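Local coordinates for increased recombination centers protein 6 (PDB 3UC9) that acts as a clathrin coat accessory factor related to small G proteins and is involved in gross chromosomal rearrangements and telomere healing, at residues 40-45 with 78-83; 102-107 with 196-201; 110-115 with 146-151. One frame throughout, in Å; residues are numbered along the deposited sequence.

Contact 1: 40-45 with 78-83; sequences FLKTQF and IDSCKD. Unlike the reference sequence in segment 78-83: Asp83 (reference Glu).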
ATOM      1  N   PHE A  40      -6.877  14.231  -3.322  1.00 17.25           N
ATOM      2  CA  PHE A  40      -5.885  15.267  -3.062  1.00 18.66           C
ATOM      3  C   PHE A  40      -4.907  14.851  -1.977  1.00 19.65           C
ATOM      4  O   PHE A  40      -3.691  15.046  -2.128  1.00 20.98           O
ATOM      5  CB  PHE A  40      -6.509  16.619  -2.696  1.00 19.73           C
ATOM      6  CG  PHE A  40      -5.483  17.694  -2.442  1.00 19.30           C
ATOM      7  CD1 PHE A  40      -4.697  18.181  -3.480  1.00 17.44           C
ATOM      8  CD2 PHE A  40      -5.270  18.182  -1.164  1.00 18.61           C
ATOM      9  CE1 PHE A  40      -3.741  19.141  -3.254  1.00 20.72           C
ATOM     10  CE2 PHE A  40      -4.305  19.146  -0.930  1.00 20.29           C
ATOM     11  CZ  PHE A  40      -3.548  19.635  -1.970  1.00 21.78           C
ATOM     12  N   LEU A  41      -5.439  14.308  -0.886  1.00 19.11           N
ATOM     13  CA  LEU A  41      -4.610  13.763   0.190  1.00 19.51           C
ATOM     14  C   LEU A  41      -3.650  12.695  -0.344  1.00 19.41           C
ATOM     15  O   LEU A  41      -2.486  12.656   0.047  1.00 19.59           O
ATOM     16  CB  LEU A  41      -5.469  13.215   1.336  1.00 18.87           C
ATOM     17  CG  LEU A  41      -6.033  14.234   2.329  1.00 24.99           C
ATOM     18  CD1 LEU A  41      -6.815  13.522   3.414  1.00 25.49           C
ATOM     19  CD2 LEU A  41      -4.922  15.079   2.957  1.00 29.14           C
ATOM     20  N   LYS A  42      -4.128  11.862  -1.265  1.00 18.78           N
ATOM     21  CA  LYS A  42      -3.270  10.890  -1.948  1.00 18.52           C
ATOM     22  C   LYS A  42      -2.110  11.576  -2.689  1.00 18.08           C
ATOM     23  O   LYS A  42      -0.973  11.116  -2.608  1.00 18.14           O
ATOM     24  CB  LYS A  42      -4.106  10.016  -2.881  1.00 18.47           C
ATOM     25  CG  LYS A  42      -3.319   9.041  -3.740  1.00 20.96           C
ATOM     26  CD  LYS A  42      -4.228   8.316  -4.714  1.00 23.73           C
ATOM     27  CE  LYS A  42      -4.667   9.238  -5.852  1.00 23.42           C
ATOM     28  NZ  LYS A  42      -5.837   8.660  -6.559  1.00 24.28           N
ATOM     29  N   THR A  43      -2.378  12.690  -3.373  1.00 19.84           N
ATOM     30  CA  THR A  43      -1.307  13.426  -4.074  1.00 21.74           C
ATOM     31  C   THR A  43      -0.262  13.956  -3.078  1.00 23.24           C
ATOM     32  O   THR A  43       0.953  13.888  -3.337  1.00 21.86           O
ATOM     33  CB  THR A  43      -1.854  14.581  -4.982  1.00 24.38           C
ATOM     34  OG1 THR A  43      -2.356  15.655  -4.180  1.00 27.81           O
ATOM     35  CG2 THR A  43      -2.954  14.080  -5.899  1.00 22.52           C
ATOM     36  N   GLN A  44      -0.724  14.457  -1.934  1.00 22.76           N
ATOM     37  CA  GLN A  44       0.183  14.880  -0.857  1.00 23.94           C
ATOM     38  C   GLN A  44       0.995  13.694  -0.294  1.00 21.73           C
ATOM     39  O   GLN A  44       2.194  13.816  -0.034  1.00 21.63           O
ATOM     40  CB  GLN A  44      -0.598  15.551   0.284  1.00 24.16           C
ATOM     41  CG  GLN A  44      -1.264  16.874  -0.060  1.00 29.59           C
ATOM     42  CD  GLN A  44      -1.720  17.627   1.192  1.00 34.55           C
ATOM     43  OE1 GLN A  44      -1.295  18.755   1.441  1.00 43.24           O
ATOM     44  NE2 GLN A  44      -2.568  16.990   1.996  1.00 35.45           N
ATOM     45  N   PHE A  45       0.337  12.552  -0.114  1.00 20.48           N
ATOM     46  CA  PHE A  45       1.009  11.316   0.328  1.00 19.29           C
ATOM     47  C   PHE A  45       2.125  10.930  -0.636  1.00 19.26           C
ATOM     48  O   PHE A  45       3.218  10.556  -0.207  1.00 19.71           O
ATOM     49  CB  PHE A  45      -0.018  10.186   0.441  1.00 19.10           C
ATOM     50  CG  PHE A  45       0.560   8.846   0.825  1.00 18.55           C
ATOM     51  CD1 PHE A  45       0.587   8.441   2.158  1.00 20.71           C
ATOM     52  CD2 PHE A  45       1.047   7.987  -0.136  1.00 19.48           C
ATOM     53  CE1 PHE A  45       1.102   7.206   2.516  1.00 19.64           C
ATOM     54  CE2 PHE A  45       1.570   6.731   0.225  1.00 19.98           C
ATOM     55  CZ  PHE A  45       1.600   6.356   1.549  1.00 19.48           C
ATOM     56  N   ILE A  78      -0.813   5.064 -10.043  1.00 18.73           N
ATOM     57  CA  ILE A  78      -1.708   5.899  -9.252  1.00 18.88           C
ATOM     58  C   ILE A  78      -3.109   5.735  -9.832  1.00 20.00           C
ATOM     59  O   ILE A  78      -3.310   5.901 -11.040  1.00 20.52           O
ATOM     60  CB  ILE A  78      -1.286   7.370  -9.279  1.00 19.81           C
ATOM     61  CG1 ILE A  78       0.181   7.514  -8.847  1.00 22.45           C
ATOM     62  CG2 ILE A  78      -2.201   8.207  -8.365  1.00 22.44           C
ATOM     63  CD1 ILE A  78       0.816   8.805  -9.287  1.00 27.05           C
ATOM     64  N   ASP A  79      -4.060   5.357  -8.985  1.00 19.23           N
ATOM     65  CA  ASP A  79      -5.422   5.115  -9.429  1.00 20.51           C
ATOM     66  C   ASP A  79      -6.412   5.719  -8.433  1.00 19.95           C
ATOM     67  O   ASP A  79      -6.049   6.108  -7.309  1.00 17.60           O
ATOM     68  CB  ASP A  79      -5.681   3.611  -9.583  1.00 21.52           C
ATOM     69  CG  ASP A  79      -6.773   3.279 -10.605  1.00 25.10           C
ATOM     70  OD1 ASP A  79      -7.397   4.194 -11.190  1.00 25.04           O
ATOM     71  OD2 ASP A  79      -7.016   2.070 -10.819  1.00 33.64           O
ATOM     72  N   SER A  80      -7.656   5.809  -8.882  1.00 20.08           N
ATOM     73  CA  SER A  80      -8.753   6.333  -8.084  1.00 21.04           C
ATOM     74  C   SER A  80      -9.993   5.521  -8.384  1.00 21.97           C
ATOM     75  O   SER A  80     -10.090   4.881  -9.434  1.00 21.15           O
ATOM     76  CB  SER A  80      -9.011   7.798  -8.437  1.00 23.02           C
ATOM     77  OG  SER A  80      -9.924   8.391  -7.537  1.00 29.14           O
ATOM     78  N   CYS A  81     -10.952   5.566  -7.474  1.00 20.69           N
ATOM     79  CA  CYS A  81     -12.217   4.878  -7.688  1.00 22.78           C
ATOM     80  C   CYS A  81     -13.337   5.591  -6.967  1.00 22.12           C
ATOM     81  O   CYS A  81     -13.105   6.259  -5.968  1.00 21.63           O
ATOM     82  CB  CYS A  81     -12.119   3.420  -7.217  1.00 22.80           C
ATOM     83  SG  CYS A  81     -11.778   3.181  -5.464  1.00 23.41           S
ATOM     84  N   LYS A  82     -14.557   5.465  -7.484  1.00 23.90           N
ATOM     85  CA  LYS A  82     -15.726   6.005  -6.788  1.00 26.06           C
ATOM     86  C   LYS A  82     -16.084   5.139  -5.585  1.00 26.15           C
ATOM     87  O   LYS A  82     -16.453   5.664  -4.529  1.00 25.80           O
ATOM     88  CB  LYS A  82     -16.935   6.116  -7.721  1.00 27.35           C
ATOM     89  CG  LYS A  82     -18.138   6.811  -7.080  1.00 31.31           C
ATOM     90  CD  LYS A  82     -19.375   6.749  -7.974  1.00 38.26           C
ATOM     91  CE  LYS A  82     -20.681   6.857  -7.176  1.00 41.19           C
ATOM     92  NZ  LYS A  82     -20.776   8.104  -6.370  1.00 39.57           N
ATOM     93  N   ASP A  83     -15.982   3.823  -5.760  1.00 26.47           N
ATOM     94  CA  ASP A  83     -16.348   2.848  -4.730  1.00 27.07           C
ATOM     95  C   ASP A  83     -15.265   1.768  -4.643  1.00 25.00           C
ATOM     96  O   ASP A  83     -14.986   1.080  -5.631  1.00 22.91           O
ATOM     97  CB  ASP A  83     -17.685   2.187  -5.084  1.00 29.26           C
ATOM     98  CG  ASP A  83     -18.837   3.176  -5.145  1.00 34.96           C
ATOM     99  OD1 ASP A  83     -19.237   3.704  -4.080  1.00 41.83           O
ATOM    100  OD2 ASP A  83     -19.347   3.420  -6.262  1.00 41.08           O
TER

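Contact 2: 102-107 with 196-201; sequences VMAGII and HDWLNC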
ATOM      1  N   VAL A 102       2.505  -8.683 -10.558  1.00 16.74           N
ATOM      2  CA  VAL A 102       3.658  -7.772 -10.578  1.00 15.83           C
ATOM      3  C   VAL A 102       3.609  -6.702  -9.483  1.00 15.29           C
ATOM      4  O   VAL A 102       4.524  -5.885  -9.379  1.00 14.42           O
ATOM      5  CB  VAL A 102       3.884  -7.121 -11.952  1.00 16.88           C
ATOM      6  CG1 VAL A 102       4.224  -8.189 -12.985  1.00 17.65           C
ATOM      7  CG2 VAL A 102       2.685  -6.279 -12.387  1.00 16.86           C
ATOM      8  N   MET A 103       2.597  -6.757  -8.616  1.00 14.22           N
ATOM      9  CA  MET A 103       2.490  -5.811  -7.506  1.00 14.51           C
ATOM     10  C   MET A 103       3.429  -6.148  -6.337  1.00 13.23           C
ATOM     11  O   MET A 103       3.258  -7.154  -5.642  1.00 13.83           O
ATOM     12  CB  MET A 103       1.043  -5.756  -6.986  1.00 15.78           C
ATOM     13  CG  MET A 103       0.006  -5.434  -8.053  1.00 18.41           C
ATOM     14  SD  MET A 103       0.396  -3.955  -9.028  1.00 30.38           S
ATOM     15  CE  MET A 103       0.638  -2.826  -7.752  1.00 17.55           C
ATOM     16  N   ALA A 104       4.431  -5.302  -6.130  1.00 13.93           N
ATOM     17  CA  ALA A 104       5.253  -5.347  -4.929  1.00 14.04           C
ATOM     18  C   ALA A 104       4.398  -4.948  -3.726  1.00 14.26           C
ATOM     19  O   ALA A 104       4.506  -5.535  -2.639  1.00 14.08           O
ATOM     20  CB  ALA A 104       6.449  -4.418  -5.055  1.00 13.93           C
ATOM     21  N   GLY A 105       3.555  -3.936  -3.913  1.00 13.43           N
ATOM     22  CA  GLY A 105       2.667  -3.506  -2.846  1.00 11.93           C
ATOM     23  C   GLY A 105       1.478  -2.706  -3.335  1.00 13.39           C
ATOM     24  O   GLY A 105       1.476  -2.186  -4.455  1.00 12.59           O
ATOM     25  N   ILE A 106       0.485  -2.599  -2.460  1.00 11.79           N
ATOM     26  CA  ILE A 106      -0.726  -1.832  -2.702  1.00 12.61           C
ATOM     27  C   ILE A 106      -0.934  -0.964  -1.491  1.00 12.41           C
ATOM     28  O   ILE A 106      -0.859  -1.468  -0.385  1.00 11.84           O
ATOM     29  CB  ILE A 106      -1.963  -2.734  -2.838  1.00 14.04           C
ATOM     30  CG1 ILE A 106      -1.748  -3.814  -3.910  1.00 21.91           C
ATOM     31  CG2 ILE A 106      -3.174  -1.885  -3.205  1.00 17.45           C
ATOM     32  CD1 ILE A 106      -1.638  -3.290  -5.275  1.00 29.99           C
ATOM     33  N   ILE A 107      -1.158   0.332  -1.706  1.00 13.36           N
ATOM     34  CA  ILE A 107      -1.407   1.281  -0.618  1.00 13.79           C
ATOM     35  C   ILE A 107      -2.757   1.928  -0.896  1.00 14.69           C
ATOM     36  O   ILE A 107      -2.956   2.529  -1.948  1.00 16.38           O
ATOM     37  CB  ILE A 107      -0.301   2.375  -0.508  1.00 13.76           C
ATOM     38  CG1 ILE A 107       1.077   1.739  -0.324  1.00 15.13           C
ATOM     39  CG2 ILE A 107      -0.591   3.313   0.662  1.00 14.43           C
ATOM     40  CD1 ILE A 107       2.271   2.737  -0.366  1.00 14.57           C
ATOM     41  N   HIS A 196      10.754  -4.990   2.445  1.00 15.88           N
ATOM     42  CA  HIS A 196      10.101  -5.828   1.431  1.00 15.89           C
ATOM     43  C   HIS A 196      11.105  -6.660   0.625  1.00 16.41           C
ATOM     44  O   HIS A 196      12.182  -6.178   0.282  1.00 17.33           O
ATOM     45  CB  HIS A 196       9.270  -4.952   0.471  1.00 14.58           C
ATOM     46  CG  HIS A 196       8.547  -5.722  -0.591  1.00 13.06           C
ATOM     47  ND1 HIS A 196       7.442  -6.505  -0.326  1.00 11.65           N
ATOM     48  CD2 HIS A 196       8.783  -5.836  -1.918  1.00 12.87           C
ATOM     49  CE1 HIS A 196       7.025  -7.059  -1.455  1.00 10.80           C
ATOM     50  NE2 HIS A 196       7.811  -6.650  -2.440  1.00 11.86           N
ATOM     51  N   ASP A 197      10.744  -7.902   0.328  1.00 17.03           N
ATOM     52  CA  ASP A 197      11.522  -8.724  -0.608  1.00 18.34           C
ATOM     53  C   ASP A 197      11.090  -8.425  -2.022  1.00 17.42           C
ATOM     54  O   ASP A 197      10.017  -8.835  -2.445  1.00 18.74           O
ATOM     55  CB  ASP A 197      11.335 -10.214  -0.342  1.00 18.97           C
ATOM     56  CG  ASP A 197      12.189 -10.721   0.806  1.00 25.15           C
ATOM     57  OD1 ASP A 197      13.134 -10.008   1.225  1.00 25.95           O
ATOM     58  OD2 ASP A 197      11.912 -11.856   1.266  1.00 23.95           O
ATOM     59  N   TRP A 198      11.944  -7.744  -2.778  1.00 17.79           N
ATOM     60  CA  TRP A 198      11.618  -7.351  -4.139  1.00 18.39           C
ATOM     61  C   TRP A 198      11.836  -8.520  -5.098  1.00 19.62           C
ATOM     62  O   TRP A 198      12.951  -8.781  -5.549  1.00 20.13           O
ATOM     63  CB  TRP A 198      12.463  -6.149  -4.547  1.00 18.20           C
ATOM     64  CG  TRP A 198      12.114  -4.907  -3.773  1.00 17.33           C
ATOM     65  CD1 TRP A 198      12.609  -4.528  -2.564  1.00 17.33           C
ATOM     66  CD2 TRP A 198      11.199  -3.886  -4.171  1.00 16.25           C
ATOM     67  NE1 TRP A 198      12.062  -3.329  -2.181  1.00 16.67           N
ATOM     68  CE2 TRP A 198      11.186  -2.915  -3.146  1.00 16.04           C
ATOM     69  CE3 TRP A 198      10.385  -3.697  -5.296  1.00 14.78           C
ATOM     70  CZ2 TRP A 198      10.400  -1.763  -3.216  1.00 17.64           C
ATOM     71  CZ3 TRP A 198       9.603  -2.562  -5.370  1.00 17.75           C
ATOM     72  CH2 TRP A 198       9.608  -1.607  -4.322  1.00 20.50           C
ATOM     73  N   LEU A 199      10.753  -9.219  -5.399  1.00 18.96           N
ATOM     74  CA  LEU A 199      10.804 -10.480  -6.116  1.00 18.69           C
ATOM     75  C   LEU A 199      11.182 -10.308  -7.591  1.00 20.33           C
ATOM     76  O   LEU A 199      10.499  -9.592  -8.353  1.00 18.19           O
ATOM     77  CB  LEU A 199       9.448 -11.175  -5.995  1.00 18.07           C
ATOM     78  CG  LEU A 199       9.229 -12.522  -6.680  1.00 22.38           C
ATOM     79  CD1 LEU A 199      10.165 -13.625  -6.158  1.00 23.78           C
ATOM     80  CD2 LEU A 199       7.789 -12.903  -6.470  1.00 19.95           C
ATOM     81  N   ASN A 200      12.262 -10.988  -7.980  1.00 20.55           N
ATOM     82  CA  ASN A 200      12.799 -10.931  -9.332  1.00 23.60           C
ATOM     83  C   ASN A 200      13.094  -9.500  -9.825  1.00 23.67           C
ATOM     84  O   ASN A 200      12.936  -9.193 -11.014  1.00 24.58           O
ATOM     85  CB  ASN A 200      11.884 -11.696 -10.293  1.00 23.86           C
ATOM     86  CG  ASN A 200      11.773 -13.170  -9.940  1.00 28.23           C
ATOM     87  OD1 ASN A 200      10.711 -13.769 -10.055  1.00 37.96           O
ATOM     88  ND2 ASN A 200      12.872 -13.758  -9.495  1.00 33.19           N
ATOM     89  N   CYS A 201      13.526  -8.646  -8.893  1.00 22.26           N
ATOM     90  CA  CYS A 201      14.024  -7.312  -9.203  1.00 22.44           C
ATOM     91  C   CYS A 201      15.518  -7.257  -8.967  1.00 24.92           C
ATOM     92  O   CYS A 201      16.029  -7.875  -8.023  1.00 25.09           O
ATOM     93  CB  CYS A 201      13.365  -6.260  -8.316  1.00 23.49           C
ATOM     94  SG  CYS A 201      11.576  -6.231  -8.392  1.00 22.93           S
TER

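Contact 3: 110-115 with 146-151; sequences TDIRQT and DEIDEL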
ATOM      1  N   THR A 110      -7.687   6.082   2.520  1.00 17.46           N
ATOM      2  CA  THR A 110      -9.130   6.202   2.697  1.00 18.07           C
ATOM      3  C   THR A 110      -9.533   6.575   4.116  1.00 18.38           C
ATOM      4  O   THR A 110      -8.695   6.702   5.010  1.00 17.88           O
ATOM      5  CB  THR A 110      -9.866   4.887   2.291  1.00 17.78           C
ATOM      6  OG1 THR A 110     -11.276   5.135   2.164  1.00 17.32           O
ATOM      7  CG2 THR A 110      -9.628   3.793   3.314  1.00 20.14           C
ATOM      8  N   ASP A 111     -10.828   6.789   4.292  1.00 16.89           N
ATOM      9  CA  ASP A 111     -11.423   6.960   5.616  1.00 18.56           C
ATOM     10  C   ASP A 111     -11.953   5.583   5.959  1.00 19.04           C
ATOM     11  O   ASP A 111     -12.948   5.172   5.401  1.00 20.87           O
ATOM     12  CB  ASP A 111     -12.550   7.995   5.562  1.00 19.78           C
ATOM     13  CG  ASP A 111     -13.347   8.083   6.852  1.00 23.30           C
ATOM     14  OD1 ASP A 111     -13.191   7.225   7.745  1.00 27.93           O
ATOM     15  OD2 ASP A 111     -14.146   9.026   6.973  1.00 23.57           O
ATOM     16  N   ILE A 112     -11.277   4.858   6.848  1.00 18.76           N
ATOM     17  CA  ILE A 112     -11.628   3.452   7.062  1.00 19.58           C
ATOM     18  C   ILE A 112     -12.965   3.252   7.775  1.00 21.91           C
ATOM     19  O   ILE A 112     -13.548   2.175   7.688  1.00 22.57           O
ATOM     20  CB  ILE A 112     -10.510   2.639   7.785  1.00 18.81           C
ATOM     21  CG1 ILE A 112     -10.349   3.076   9.242  1.00 22.08           C
ATOM     22  CG2 ILE A 112      -9.202   2.749   7.027  1.00 18.63           C
ATOM     23  CD1 ILE A 112      -9.412   2.185  10.034  1.00 23.13           C
ATOM     24  N   ARG A 113     -13.442   4.275   8.479  1.00 22.99           N
ATOM     25  CA  ARG A 113     -14.780   4.224   9.071  1.00 25.78           C
ATOM     26  C   ARG A 113     -15.865   4.264   7.997  1.00 25.82           C
ATOM     27  O   ARG A 113     -16.911   3.630   8.143  1.00 26.65           O
ATOM     28  CB  ARG A 113     -14.994   5.377  10.050  1.00 27.77           C
ATOM     29  CG  ARG A 113     -14.344   5.173  11.413  1.00 31.78           C
ATOM     30  CD  ARG A 113     -14.920   6.146  12.408  1.00 40.57           C
ATOM     31  NE  ARG A 113     -14.159   6.218  13.657  1.00 48.12           N
ATOM     32  CZ  ARG A 113     -14.349   5.450  14.731  1.00 51.63           C
ATOM     33  NH1 ARG A 113     -15.280   4.494  14.745  1.00 56.50           N
ATOM     34  NH2 ARG A 113     -13.593   5.636  15.807  1.00 47.91           N
ATOM     35  N   GLN A 114     -15.612   5.019   6.930  1.00 25.10           N
ATOM     36  CA  GLN A 114     -16.565   5.171   5.829  1.00 26.03           C
ATOM     37  C   GLN A 114     -16.520   3.984   4.868  1.00 24.99           C
ATOM     38  O   GLN A 114     -17.568   3.462   4.464  1.00 26.79           O
ATOM     39  CB  GLN A 114     -16.269   6.474   5.073  1.00 26.02           C
ATOM     40  CG  GLN A 114     -17.159   6.775   3.862  1.00 31.52           C
ATOM     41  CD  GLN A 114     -16.699   8.023   3.092  1.00 37.69           C
ATOM     42  OE1 GLN A 114     -16.839   8.108   1.867  1.00 43.09           O
ATOM     43  NE2 GLN A 114     -16.140   8.985   3.813  1.00 43.69           N
ATOM     44  N   THR A 115     -15.313   3.573   4.488  1.00 23.16           N
ATOM     45  CA  THR A 115     -15.137   2.580   3.421  1.00 23.02           C
ATOM     46  C   THR A 115     -14.895   1.160   3.936  1.00 22.27           C
ATOM     47  O   THR A 115     -15.056   0.199   3.182  1.00 23.13           O
ATOM     48  CB  THR A 115     -13.998   2.990   2.450  1.00 23.30           C
ATOM     49  OG1 THR A 115     -12.769   3.116   3.170  1.00 21.19           O
ATOM     50  CG2 THR A 115     -14.322   4.324   1.794  1.00 24.51           C
ATOM     51  N   ASP A 146      -5.476   2.748  19.185  1.00 29.93           N
ATOM     52  CA  ASP A 146      -6.017   1.493  19.728  1.00 31.35           C
ATOM     53  C   ASP A 146      -6.925   0.779  18.719  1.00 29.72           C
ATOM     54  O   ASP A 146      -6.918  -0.446  18.630  1.00 29.20           O
ATOM     55  CB  ASP A 146      -6.786   1.736  21.035  1.00 34.02           C
ATOM     56  CG  ASP A 146      -5.870   2.099  22.202  1.00 39.39           C
ATOM     57  OD1 ASP A 146      -4.632   2.069  22.043  1.00 43.42           O
ATOM     58  OD2 ASP A 146      -6.392   2.415  23.294  1.00 48.65           O
ATOM     59  N   GLU A 147      -7.691   1.551  17.957  1.00 28.54           N
ATOM     60  CA  GLU A 147      -8.582   0.993  16.942  1.00 27.73           C
ATOM     61  C   GLU A 147      -7.787   0.373  15.795  1.00 26.15           C
ATOM     62  O   GLU A 147      -8.113  -0.724  15.327  1.00 23.23           O
ATOM     63  CB  GLU A 147      -9.531   2.079  16.424  1.00 28.65           C
ATOM     64  CG  GLU A 147     -10.630   1.578  15.504  1.00 30.62           C
ATOM     65  CD  GLU A 147     -11.691   2.635  15.218  1.00 33.42           C
ATOM     66  OE1 GLU A 147     -11.945   3.495  16.088  1.00 34.48           O
ATOM     67  OE2 GLU A 147     -12.284   2.594  14.120  1.00 29.94           O
ATOM     68  N   ILE A 148      -6.744   1.079  15.357  1.00 24.13           N
ATOM     69  CA  ILE A 148      -5.805   0.576  14.359  1.00 21.75           C
ATOM     70  C   ILE A 148      -5.104  -0.691  14.864  1.00 22.72           C
ATOM     71  O   ILE A 148      -4.996  -1.682  14.145  1.00 19.57           O
ATOM     72  CB  ILE A 148      -4.729   1.651  14.037  1.00 20.40           C
ATOM     73  CG1 ILE A 148      -5.353   2.889  13.363  1.00 20.82           C
ATOM     74  CG2 ILE A 148      -3.602   1.063  13.195  1.00 19.26           C
ATOM     75  CD1 ILE A 148      -6.177   2.591  12.105  1.00 20.33           C
ATOM     76  N   ASP A 149      -4.628  -0.644  16.109  1.00 23.68           N
ATOM     77  CA  ASP A 149      -3.944  -1.784  16.729  1.00 25.03           C
ATOM     78  C   ASP A 149      -4.798  -3.052  16.701  1.00 25.68           C
ATOM     79  O   ASP A 149      -4.277  -4.139  16.437  1.00 26.97           O
ATOM     80  CB  ASP A 149      -3.569  -1.478  18.183  1.00 26.81           C
ATOM     81  CG  ASP A 149      -2.409  -0.500  18.323  1.00 26.70           C
ATOM     82  OD1 ASP A 149      -1.655  -0.251  17.365  1.00 27.83           O
ATOM     83  OD2 ASP A 149      -2.245   0.014  19.454  1.00 33.03           O
ATOM     84  N   GLU A 150      -6.100  -2.910  16.958  1.00 25.62           N
ATOM     85  CA  GLU A 150      -7.013  -4.059  16.965  1.00 26.73           C
ATOM     86  C   GLU A 150      -7.145  -4.663  15.567  1.00 24.84           C
ATOM     87  O   GLU A 150      -7.140  -5.877  15.414  1.00 25.17           O
ATOM     88  CB  GLU A 150      -8.389  -3.660  17.498  1.00 28.80           C
ATOM     89  CG  GLU A 150      -8.442  -3.515  19.023  1.00 35.50           C
ATOM     90  CD  GLU A 150      -9.861  -3.460  19.570  1.00 44.96           C
ATOM     91  OE1 GLU A 150     -10.769  -4.082  18.969  1.00 50.48           O
ATOM     92  OE2 GLU A 150     -10.067  -2.807  20.616  1.00 51.82           O
ATOM     93  N   LEU A 151      -7.252  -3.808  14.554  1.00 22.26           N
ATOM     94  CA  LEU A 151      -7.257  -4.269  13.160  1.00 20.86           C
ATOM     95  C   LEU A 151      -5.970  -4.991  12.775  1.00 19.84           C
ATOM     96  O   LEU A 151      -6.009  -6.003  12.068  1.00 19.50           O
ATOM     97  CB  LEU A 151      -7.493  -3.103  12.203  1.00 20.23           C
ATOM     98  CG  LEU A 151      -8.928  -2.578  12.252  1.00 21.33           C
ATOM     99  CD1 LEU A 151      -9.039  -1.225  11.580  1.00 22.46           C
ATOM    100  CD2 LEU A 151      -9.872  -3.587  11.612  1.00 23.58           C
TER

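Contact 1: 40-45 with 78-83
Lys42 reaches from helix 39-50 to the backbone of Asp79 on strand 71-81, joining the first helix of a Rossmann-like, small-G-protein-type fold to the sheet beneath it. The helix follows strand 29-35, and its Lys-Thr pair recalls that of a P-loop, although the preceding residues lack the motif's glycines. The short segments run nearly antiparallel (162°), with axes 10.4 Å apart, so a long side chain is needed to span the gap. The tight part is the end of Lys42. A bend at chi3 (74°) turns the chain so that CE rests on the CG2 methyl of Ile78 at 3.7 Å, while NZ donates to Asp79 O at 2.7 Å. The amine approaches from above the carbonyl plane, 51° out of it. It also hydrogen-bonds Ser34 OG and, weakly, Asn39 OD1, so the buried amine, probably charged, is held by two firm bonds and one weak one. Lysine suits the place because its methylenes cover an apolar neighbour and its tip satisfies a backbone oxygen.

The side chains of Asp79 and Ser80, both partly exposed, form the looser border. The CB of Asp79 points away from the helix, and its OD2 accepts a hydrogen bond from Trp87 NE1. Ser80, a small residue, lies beside the amine, its CB 3.8 Å from Lys42 NZ, while its OG hydrogen-bonds Asn39 OD1.

Contact 2: 102-107 with 196-201
His196 meets Ala104 where the chain leaves helix 185-195. With its first torsion at -179°, the imidazole swings beside its own carbonyl carbon and over towards strand 103-110. CE1 comes within 3.2 Å of Ala104 O, and NE2 lies 3.7 Å from the Ala104 methyl. The carbonyl stands oblique to the ring and, although NE2 is near it as well, the angle is too poor for a hydrogen bond. A flat ring suits this site because it can touch a backbone oxygen and a methyl group at once; Phe133 of the neighbouring strand packs edge-to-face with it.

Asp197 carries the chain on, and its carbonyl is bonded by Asn131 ND2. Trp198 then folds its indole back: the bond to CB does not aim at the strand, but the end of the side chain comes nearer, CZ3 lying 3.7 Å from Ala104 CB at a slant to the ring. The edge of His196 points at the indole, and His196 CD2 lies 3.8 Å above the plane of the Trp198 indole, offset towards its rim. One methyl thus touches two rings, a place for a small side chain such as alanine at a corner of the chain.

All this happens at the starting ends of the parallel strands in the Rossmann-like sheet, where the segment after the last helix crosses strand 103-110 to reach strand 71-81. There Trp198 also packs on Val72 and Phe74, and its NE1 bonds Tyr70 OH.

Leu199 and Asn200 form the corner of a type II turn. Asn200 has positive phi (54°), which asparagine tolerates better than most residues. Cys201 completes the turn through a weak bond from its N to Trp198 O, at 3.4 Å, and its side chain rests on Val72.

Contact 3: 110-115 with 146-151
Ile112 turns CG1 into the space between its backbone N and carbonyl carbon (chi1 69°), and a straight second torsion then sends CD1 out towards helix 145-155, where Leu151 and Ile148 meet it. Glu147 leaves the same helix with CG anti to N (-172°) and a chain that stays extended, bringing its carboxylate to the guanidinium of Arg113.

The two halves differ in character. In the apolar half, Ile112 and Leu151 approach tip to tip, CD1 to CD1, at 3.8 Å, while Ile148 passes at a slant, its CD1 3.9 Å from Ile112 CD1. Branched aliphatic residues suit this seam because slender methyl ends fit between two helices; Phe165 of strand 163-167 packs against Ile148 and Leu151 from the sheet. The contact thus joins the short helix 112-115, just after strand 103-110, to the helix preceding the last strand of the Rossmann-like fold.

At the solvent side Arg113 NH2 and Glu147 OE1 form a salt bridge of 2.7 Å. The carboxylate does not lie in the guanidinium plane: the two planes are 78° apart, and OE2 sits over the centre of the guanidinium, 3.5 Å above it. Asp111 caps the short helix, OD1 accepting weak bonds from Arg113 N and Gln114 N, and OD1 is also bonded by Asn140.

The pairing thus uses one close N-O contact with the second oxygen above the face, not the side-by-side geometry with two. At this exposed rim solvent probably screens the two charges, while the oxygen over the face still lies close to the positive guanidinium.

How the contacts relate
From the N terminus, strand 29-35 leads into helix 39-50, and contact 1 closes the first loop when strand 71-81 returns beside strand 29-35. Only afterwards does contact 2 open, on strand 103-110, and it closes 89 residues later beyond the last helix. Contact 3 is nested within that loop: it begins where strand 103-110 ends and closes on helix 145-155. Contacts 1 and 2 reach the same sheet on opposite sides of the chain's centre, yet touch where Phe45 CZ packs on Ile107 CG2. Contact 3 has no touch with contact 1 and meets contact 2 only through the adjoining chain; its centre lies about 18 Å from that of contact 1 and about 24 Å from that of contact 2.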